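Local coordinates for surface-associated protein CshB (Streptococcus gordonii, PDB 6YZG) that probably mediates adhesion of the bacterial surface to host fibronectin, the fragment here being its second non-repetitive, ligand-binding domain, at residues V35-K40 with V123-E128; L42-S47 with S118-V123. All coordinates share one frame; numbering follows the deposited sequence.

Contact 1: V35-K40 with V123-E128; sequences VTLTVK and VKFDIE
T36, T38 and K40 face E128, D126 and K124 across two antiparallel strands whose directions are 141° apart, and five backbone hydrogen bonds close the gap, among them D126 N to T38 O at 2.8 Å. Between these, L37–I127 and V39–F125 form non-hydrogen-bonded pairs with buried side chains. The F125 ring is clasped from both faces: L37 CD1 sits over its centre, 4.3 Å above the plane, and V123 CG2 lies over the opposite face toward the rim. V39 CG2 reaches F125 CE1 at 3.8 Å, while V39 CG1, anti to the backbone N (chi1 178°), meets V123 CG2. In the antiparallel sheet of this CshA-type NR2 domain, strand 33-41 lies between strands 24-30 and 119-131, and a strand of the second subunit pairs with V123–D126, carrying the sheet across the interface; M260 of that subunit packs on L37 and F125. On the other face of the sheet, a water joins T36 OG1 (2.9 Å) to E128 OE2 (3.1 Å). The K40 chain crosses the D126 carboxylate slantwise, its CD 3.7 Å from D126 OD2; the salt bridge from NZ to D126 OD1 is long, and K40 pairs more strongly with E245 of the second subunit.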
ATOM      1  N   VAL A  35     -20.029 -10.761 -25.759  1.00 11.08           N
ATOM      2  CA  VAL A  35     -18.701 -10.145 -25.956  1.00 11.51           C
ATOM      3  C   VAL A  35     -17.690 -11.235 -26.237  1.00 11.15           C
ATOM      4  O   VAL A  35     -17.687 -12.315 -25.624  1.00 11.85           O
ATOM      5  CB  VAL A  35     -18.299  -9.318 -24.731  1.00 14.00           C
ATOM      6  CG1 VAL A  35     -19.233  -8.161 -24.481  1.00 14.62           C
ATOM      7  CG2 VAL A  35     -18.131 -10.123 -23.495  1.00 18.81           C
ATOM      8  N   THR A  36     -16.835 -10.941 -27.206  1.00 12.06           N
ATOM      9  CA  THR A  36     -15.777 -11.882 -27.574  1.00 12.32           C
ATOM     10  C   THR A  36     -14.476 -11.116 -27.531  1.00 12.03           C
ATOM     11  O   THR A  36     -14.353 -10.081 -28.258  1.00 14.35           O
ATOM     12  CB  THR A  36     -15.972 -12.477 -28.962  1.00 13.77           C
ATOM     13  OG1 THR A  36     -17.276 -13.112 -29.042  1.00 16.27           O
ATOM     14  CG2 THR A  36     -14.900 -13.481 -29.276  1.00 16.54           C
ATOM     15  N   LEU A  37     -13.512 -11.580 -26.769  1.00 10.51           N
ATOM     16  CA  LEU A  37     -12.157 -11.044 -26.709  1.00 10.99           C
ATOM     17  C   LEU A  37     -11.267 -12.042 -27.445  1.00 10.78           C
ATOM     18  O   LEU A  37     -11.348 -13.267 -27.201  1.00 13.19           O
ATOM     19  CB  LEU A  37     -11.608 -10.931 -25.290  1.00 11.94           C
ATOM     20  CG  LEU A  37     -12.449 -10.210 -24.251  1.00 16.53           C
ATOM     21  CD1 LEU A  37     -11.684 -10.072 -22.947  1.00 14.67           C
ATOM     22  CD2 LEU A  37     -13.115  -8.953 -24.705  1.00 19.73           C
ATOM     23  N   THR A  38     -10.403 -11.543 -28.309  1.00 10.08           N
ATOM     24  CA  THR A  38      -9.408 -12.379 -28.988  1.00 10.21           C
ATOM     25  C   THR A  38      -8.022 -11.825 -28.709  1.00  9.64           C
ATOM     26  O   THR A  38      -7.839 -10.614 -28.868  1.00 10.25           O
ATOM     27  CB  THR A  38      -9.609 -12.410 -30.507  1.00 10.68           C
ATOM     28  OG1 THR A  38     -10.957 -12.831 -30.809  1.00 12.96           O
ATOM     29  CG2 THR A  38      -8.648 -13.351 -31.185  1.00 11.43           C
ATOM     30  N   VAL A  39      -7.099 -12.658 -28.256  1.00  9.78           N
ATOM     31  CA  VAL A  39      -5.723 -12.187 -28.030  1.00 10.00           C
ATOM     32  C   VAL A  39      -5.051 -11.859 -29.347  1.00 11.05           C
ATOM     33  O   VAL A  39      -4.922 -12.776 -30.216  1.00 11.79           O
ATOM     34  CB  VAL A  39      -4.922 -13.190 -27.228  1.00 10.67           C
ATOM     35  CG1 VAL A  39      -3.527 -12.674 -27.070  1.00 11.54           C
ATOM     36  CG2 VAL A  39      -5.572 -13.533 -25.910  1.00 11.42           C
ATOM     37  N   LYS A  40      -4.698 -10.596 -29.571  1.00 11.24           N
ATOM     38  CA  LYS A  40      -4.034 -10.147 -30.823  1.00 12.57           C
ATOM     39  C   LYS A  40      -2.512 -10.193 -30.619  1.00 13.54           C
ATOM     40  O   LYS A  40      -1.787 -10.497 -31.574  1.00 15.28           O
ATOM     41  CB  LYS A  40      -4.490  -8.716 -31.115  1.00 15.95           C
ATOM     42  CG  LYS A  40      -3.898  -8.100 -32.370  1.00 23.48           C
ATOM     43  CD  LYS A  40      -4.451  -6.732 -32.641  1.00 27.77           C
ATOM     44  CE  LYS A  40      -3.989  -6.186 -33.972  1.00 33.77           C
ATOM     45  NZ  LYS A  40      -5.092  -5.444 -34.620  1.00 43.44           N
ATOM     46  N   VAL A 123      -0.771  -7.474 -22.919  1.00  9.88           N
ATOM     47  CA  VAL A 123      -1.750  -8.199 -23.761  1.00 10.55           C
ATOM     48  C   VAL A 123      -2.567  -7.180 -24.525  1.00 10.76           C
ATOM     49  O   VAL A 123      -2.971  -6.154 -23.933  1.00 10.79           O
ATOM     50  CB  VAL A 123      -2.648  -9.116 -22.920  1.00 10.31           C
ATOM     51  CG1 VAL A 123      -3.418  -8.396 -21.822  1.00  9.83           C
ATOM     52  CG2 VAL A 123      -3.508  -9.972 -23.857  1.00 11.09           C
ATOM     53  N   LYS A 124      -2.841  -7.439 -25.801  1.00  9.99           N
ATOM     54  CA  LYS A 124      -3.779  -6.621 -26.576  1.00 10.74           C
ATOM     55  C   LYS A 124      -4.881  -7.542 -27.092  1.00 10.39           C
ATOM     56  O   LYS A 124      -4.583  -8.622 -27.620  1.00 10.33           O
ATOM     57  CB  LYS A 124      -3.085  -5.950 -27.728  1.00 14.70           C
ATOM     58  CG  LYS A 124      -3.921  -4.883 -28.388  1.00 18.14           C
ATOM     59  CD  LYS A 124      -3.095  -4.088 -29.395  1.00 24.04           C
ATOM     60  CE  LYS A 124      -3.615  -2.707 -29.722  1.00 31.53           C
ATOM     61  NZ  LYS A 124      -2.476  -1.762 -29.890  1.00 32.85           N
ATOM     62  N   PHE A 125      -6.098  -7.117 -26.850  1.00  9.39           N
ATOM     63  CA  PHE A 125      -7.292  -7.861 -27.286  1.00  9.23           C
ATOM     64  C   PHE A 125      -8.038  -7.120 -28.392  1.00 10.53           C
ATOM     65  O   PHE A 125      -8.213  -5.953 -28.331  1.00 11.05           O
ATOM     66  CB  PHE A 125      -8.294  -7.942 -26.128  1.00 10.34           C
ATOM     67  CG  PHE A 125      -7.866  -8.776 -24.947  1.00 10.98           C
ATOM     68  CD1 PHE A 125      -7.897 -10.157 -24.994  1.00 11.77           C
ATOM     69  CD2 PHE A 125      -7.429  -8.189 -23.788  1.00 12.41           C
ATOM     70  CE1 PHE A 125      -7.514 -10.930 -23.910  1.00 12.52           C
ATOM     71  CE2 PHE A 125      -7.038  -8.960 -22.713  1.00 12.68           C
ATOM     72  CZ  PHE A 125      -7.096 -10.321 -22.764  1.00 13.28           C
ATOM     73  N   ASP A 126      -8.486  -7.910 -29.354  1.00 10.36           N
ATOM     74  CA  ASP A 126      -9.500  -7.456 -30.326  1.00 11.24           C
ATOM     75  C   ASP A 126     -10.821  -7.690 -29.583  1.00 10.75           C
ATOM     76  O   ASP A 126     -10.967  -8.706 -28.937  1.00 12.65           O
ATOM     77  CB  ASP A 126      -9.406  -8.225 -31.648  1.00 14.50           C
ATOM     78  CG  ASP A 126      -8.330  -7.730 -32.617  1.00 31.04           C
ATOM     79  OD1 ASP A 126      -8.210  -6.546 -32.809  1.00 33.68           O
ATOM     80  OD2 ASP A 126      -7.611  -8.556 -33.158  1.00 34.34           O
ATOM     81  N   ILE A 127     -11.710  -6.733 -29.651  1.00 10.99           N
ATOM     82  CA  ILE A 127     -13.008  -6.831 -28.937  1.00 12.25           C
ATOM     83  C   ILE A 127     -14.135  -6.760 -29.950  1.00 13.93           C
ATOM     84  O   ILE A 127     -14.078  -5.912 -30.796  1.00 13.89           O
ATOM     85  CB  ILE A 127     -13.175  -5.656 -27.962  1.00 15.66           C
ATOM     86  CG1 ILE A 127     -12.122  -5.660 -26.864  1.00 18.93           C
ATOM     87  CG2 ILE A 127     -14.583  -5.619 -27.391  1.00 19.06           C
ATOM     88  CD1 ILE A 127     -12.113  -4.308 -26.215  1.00 24.30           C
ATOM     89  N   GLU A 128     -15.122  -7.617 -29.774  1.00 13.04           N
ATOM     90  CA  GLU A 128     -16.352  -7.580 -30.589  1.00 14.69           C
ATOM     91  C   GLU A 128     -17.536  -7.761 -29.645  1.00 13.87           C
ATOM     92  O   GLU A 128     -17.486  -8.598 -28.787  1.00 16.17           O
ATOM     93  CB  GLU A 128     -16.311  -8.718 -31.592  1.00 20.47           C
ATOM     94  CG  GLU A 128     -17.617  -9.065 -32.270  1.00 26.66           C
ATOM     95  CD  GLU A 128     -17.357 -10.394 -32.956  1.00 38.97           C
ATOM     96  OE1 GLU A 128     -16.444 -10.414 -33.780  1.00 53.85           O
ATOM     97  OE2 GLU A 128     -17.929 -11.402 -32.541  1.00 40.72           O
TER
HETATM   98  O   HOH W   1     -19.341 -11.216 -29.758  1.00 17.84           O

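Contact 2: L42-S47 with S118-V123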
ATOM      1  N   LEU A  42       0.801 -10.528 -27.392  1.00 11.78           N
ATOM      2  CA  LEU A  42       1.307 -10.744 -26.038  1.00 10.55           C
ATOM      3  C   LEU A  42       2.732 -10.168 -26.006  1.00 11.81           C
ATOM      4  O   LEU A  42       3.757 -10.921 -26.166  1.00 15.88           O
ATOM      5  CB  LEU A  42       1.280 -12.238 -25.666  1.00 11.08           C
ATOM      6  CG  LEU A  42      -0.120 -12.782 -25.471  1.00 11.35           C
ATOM      7  CD1 LEU A  42      -0.182 -14.286 -25.705  1.00 11.39           C
ATOM      8  CD2 LEU A  42      -0.617 -12.448 -24.076  1.00 10.96           C
ATOM      9  N   LYS A  43       2.812  -8.886 -25.766  1.00 10.88           N
ATOM     10  CA  LYS A  43       4.079  -8.154 -25.806  1.00 10.58           C
ATOM     11  C   LYS A  43       4.032  -7.024 -24.814  1.00 10.24           C
ATOM     12  O   LYS A  43       2.971  -6.444 -24.503  1.00 10.38           O
ATOM     13  CB  LYS A  43       4.396  -7.604 -27.191  1.00 13.50           C
ATOM     14  CG  LYS A  43       4.693  -8.640 -28.266  1.00 17.44           C
ATOM     15  CD  LYS A  43       5.443  -7.968 -29.488  1.00 22.66           C
ATOM     16  CE  LYS A  43       6.121  -8.935 -30.435  1.00 28.60           C
ATOM     17  NZ  LYS A  43       7.014  -9.909 -29.747  1.00 31.90           N
ATOM     18  N   PRO A  44       5.207  -6.678 -24.233  1.00  9.18           N
ATOM     19  CA  PRO A  44       5.264  -5.596 -23.251  1.00  9.40           C
ATOM     20  C   PRO A  44       5.343  -4.185 -23.861  1.00  8.77           C
ATOM     21  O   PRO A  44       5.421  -4.000 -25.051  1.00  9.25           O
ATOM     22  CB  PRO A  44       6.542  -5.916 -22.490  1.00  9.88           C
ATOM     23  CG  PRO A  44       7.442  -6.477 -23.583  1.00  9.74           C
ATOM     24  CD  PRO A  44       6.508  -7.382 -24.382  1.00 10.05           C
ATOM     25  N   PHE A  45       5.158  -3.206 -22.995  1.00  8.57           N
ATOM     26  CA  PHE A  45       4.942  -1.806 -23.436  1.00  8.59           C
ATOM     27  C   PHE A  45       6.174  -1.285 -24.216  1.00  8.75           C
ATOM     28  O   PHE A  45       5.996  -0.452 -25.114  1.00  9.50           O
ATOM     29  CB  PHE A  45       4.635  -0.913 -22.253  1.00  8.93           C
ATOM     30  CG  PHE A  45       4.176   0.479 -22.573  1.00  9.00           C
ATOM     31  CD1 PHE A  45       2.947   0.714 -23.172  1.00  9.23           C
ATOM     32  CD2 PHE A  45       5.010   1.539 -22.305  1.00  8.41           C
ATOM     33  CE1 PHE A  45       2.572   2.024 -23.414  1.00 10.81           C
ATOM     34  CE2 PHE A  45       4.635   2.854 -22.583  1.00  9.07           C
ATOM     35  CZ  PHE A  45       3.402   3.069 -23.130  1.00 10.08           C
ATOM     36  N   ASN A  46       7.358  -1.744 -23.907  1.00  9.22           N
ATOM     37  CA  ASN A  46       8.621  -1.317 -24.597  1.00  9.86           C
ATOM     38  C   ASN A  46       8.646  -1.823 -26.038  1.00 10.72           C
ATOM     39  O   ASN A  46       9.575  -1.432 -26.768  1.00 11.04           O
ATOM     40  CB  ASN A  46       9.830  -1.780 -23.798  1.00 10.47           C
ATOM     41  CG  ASN A  46       9.877  -3.258 -23.506  1.00 10.57           C
ATOM     42  OD1 ASN A  46       8.942  -3.772 -22.919  1.00 12.39           O
ATOM     43  ND2 ASN A  46      10.955  -3.989 -23.811  1.00 14.12           N
ATOM     44  N   SER A  47       7.679  -2.598 -26.479  1.00  9.92           N
ATOM     45  CA  SER A  47       7.522  -3.022 -27.884  1.00 10.45           C
ATOM     46  C   SER A  47       6.548  -2.165 -28.660  1.00 11.10           C
ATOM     47  O   SER A  47       6.362  -2.468 -29.878  1.00 13.58           O
ATOM     48  CB  SER A  47       7.084  -4.463 -28.003  1.00 10.94           C
ATOM     49  OG  SER A  47       5.732  -4.653 -27.638  1.00 12.22           O
ATOM     50  N   SER A 118       7.748  -9.929 -10.558  1.00 10.83           N
ATOM     51  CA  SER A 118       8.958  -9.322 -11.148  1.00  9.94           C
ATOM     52  C   SER A 118       8.995  -9.466 -12.660  1.00 10.80           C
ATOM     53  O   SER A 118       9.895 -10.074 -13.241  1.00 10.03           O
ATOM     54  CB  SER A 118      10.236  -9.846 -10.529  1.00 10.74           C
ATOM     55  OG  SER A 118      10.133  -9.731  -9.112  1.00 12.89           O
ATOM     56  N   THR A 119       8.007  -8.853 -13.329  1.00  9.52           N
ATOM     57  CA  THR A 119       7.758  -9.040 -14.773  1.00  8.89           C
ATOM     58  C   THR A 119       7.500  -7.738 -15.499  1.00  9.09           C
ATOM     59  O   THR A 119       7.262  -6.709 -14.909  1.00  9.72           O
ATOM     60  CB  THR A 119       6.602 -10.012 -15.021  1.00 10.14           C
ATOM     61  OG1 THR A 119       5.407  -9.373 -14.581  1.00 11.40           O
ATOM     62  CG2 THR A 119       6.803 -11.347 -14.342  1.00 10.62           C
ATOM     63  N   ASN A 120       7.532  -7.841 -16.810  1.00  8.01           N
ATOM     64  CA  ASN A 120       7.236  -6.756 -17.761  1.00  7.85           C
ATOM     65  C   ASN A 120       6.501  -7.446 -18.904  1.00  8.23           C
ATOM     66  O   ASN A 120       7.070  -8.268 -19.649  1.00  8.68           O
ATOM     67  CB  ASN A 120       8.533  -6.110 -18.245  1.00  9.29           C
ATOM     68  CG  ASN A 120       8.368  -5.077 -19.333  1.00  9.58           C
ATOM     69  OD1 ASN A 120       7.408  -4.328 -19.373  1.00  9.85           O
ATOM     70  ND2 ASN A 120       9.405  -4.940 -20.171  1.00 11.31           N
ATOM     71  N   TRP A 121       5.194  -7.200 -18.966  1.00  8.13           N
ATOM     72  CA  TRP A 121       4.311  -7.984 -19.869  1.00  7.94           C
ATOM     73  C   TRP A 121       3.199  -7.111 -20.398  1.00  8.38           C
ATOM     74  O   TRP A 121       2.887  -6.051 -19.810  1.00  8.35           O
ATOM     75  CB  TRP A 121       3.746  -9.243 -19.182  1.00  8.47           C
ATOM     76  CG  TRP A 121       2.817  -8.983 -18.053  1.00  8.99           C
ATOM     77  CD1 TRP A 121       3.129  -8.746 -16.741  1.00  8.68           C
ATOM     78  CD2 TRP A 121       1.377  -9.021 -18.049  1.00  8.74           C
ATOM     79  NE1 TRP A 121       2.022  -8.687 -15.948  1.00 10.44           N
ATOM     80  CE2 TRP A 121       0.919  -8.852 -16.736  1.00  9.55           C
ATOM     81  CE3 TRP A 121       0.436  -9.255 -19.056  1.00  9.47           C
ATOM     82  CZ2 TRP A 121      -0.433  -8.888 -16.382  1.00  9.92           C
ATOM     83  CZ3 TRP A 121      -0.907  -9.271 -18.711  1.00 10.08           C
ATOM     84  CH2 TRP A 121      -1.321  -9.094 -17.406  1.00 10.81           C
ATOM     85  N   GLY A 122       2.497  -7.622 -21.404  1.00  8.95           N
ATOM     86  CA  GLY A 122       1.262  -6.951 -21.855  1.00  8.81           C
ATOM     87  C   GLY A 122       0.440  -7.889 -22.691  1.00 10.85           C
ATOM     88  O   GLY A 122       0.887  -8.983 -23.093  1.00 10.51           O
ATOM     89  N   VAL A 123      -0.771  -7.474 -22.919  1.00  9.88           N
ATOM     90  CA  VAL A 123      -1.750  -8.199 -23.761  1.00 10.55           C
ATOM     91  C   VAL A 123      -2.567  -7.180 -24.525  1.00 10.76           C
ATOM     92  O   VAL A 123      -2.971  -6.154 -23.933  1.00 10.79           O
ATOM     93  CB  VAL A 123      -2.648  -9.116 -22.920  1.00 10.31           C
ATOM     94  CG1 VAL A 123      -3.418  -8.396 -21.822  1.00  9.83           C
ATOM     95  CG2 VAL A 123      -3.508  -9.972 -23.857  1.00 11.09           C
TER
HETATM   96  O   HOH W   2       4.741  -3.900 -20.211  1.00  8.84           O
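N120 and N46 meet through their amides, whose planes are turned 31° apart as the side chains cross at a slant. The bond from N120 ND2 to N46 OD1 is 3.0 Å long but bent (143° at the hydrogen), and the donor stands above the carbonyl plane of N46. The extended first torsion of N120 (chi1 174°) carries its amide across to the loop, where the CB of P44 lies against its OD1 at 3.6 Å. That oxygen also takes a hydrogen bond from Y210 OH. A water bound to N120 OD1 and W121 O accepts from F45 N at 2.9 Å, bridging strand and turn. P44 O accepts hydrogen bonds from both N and OG of S47, pinning the short 3-10 turn. At the other end of the contact, the L42 side chain runs alongside V123, its CD2 3.8 Å from V123 CG2. Between these two ends G122 brings its CA to 3.2 Å from K43 O. F45 and W121 turn to other partners, F45 edge-to-face with Y249 of the second subunit and W121 stacked on Y114. The loop thus leaves the antiparallel sheet of the NR2 domain after strand 33-41 and makes a 3-10 turn before helix 49-55, packed on a strand that continues the sheet into the second subunit.

From the N terminus, the chain passes through strand 24-30 and turns into strand 33-41, the first half of contact 1, then directly into the loop 42-47 of contact 2 and on to helix 49-55. After a long, mostly irregular excursion that includes the short strand 71-72, it returns as strand 119-131, meeting the loop first and strand 33-41 afterwards. Contact 2 therefore closes a loop nested inside the one closed by contact 1, and V123 serves both. Their centres are about 16 Å apart. Together they tie the antiparallel sheet to the approach to helix 49-55, along strand 119-131, whose other edge pairs with a strand of the second subunit.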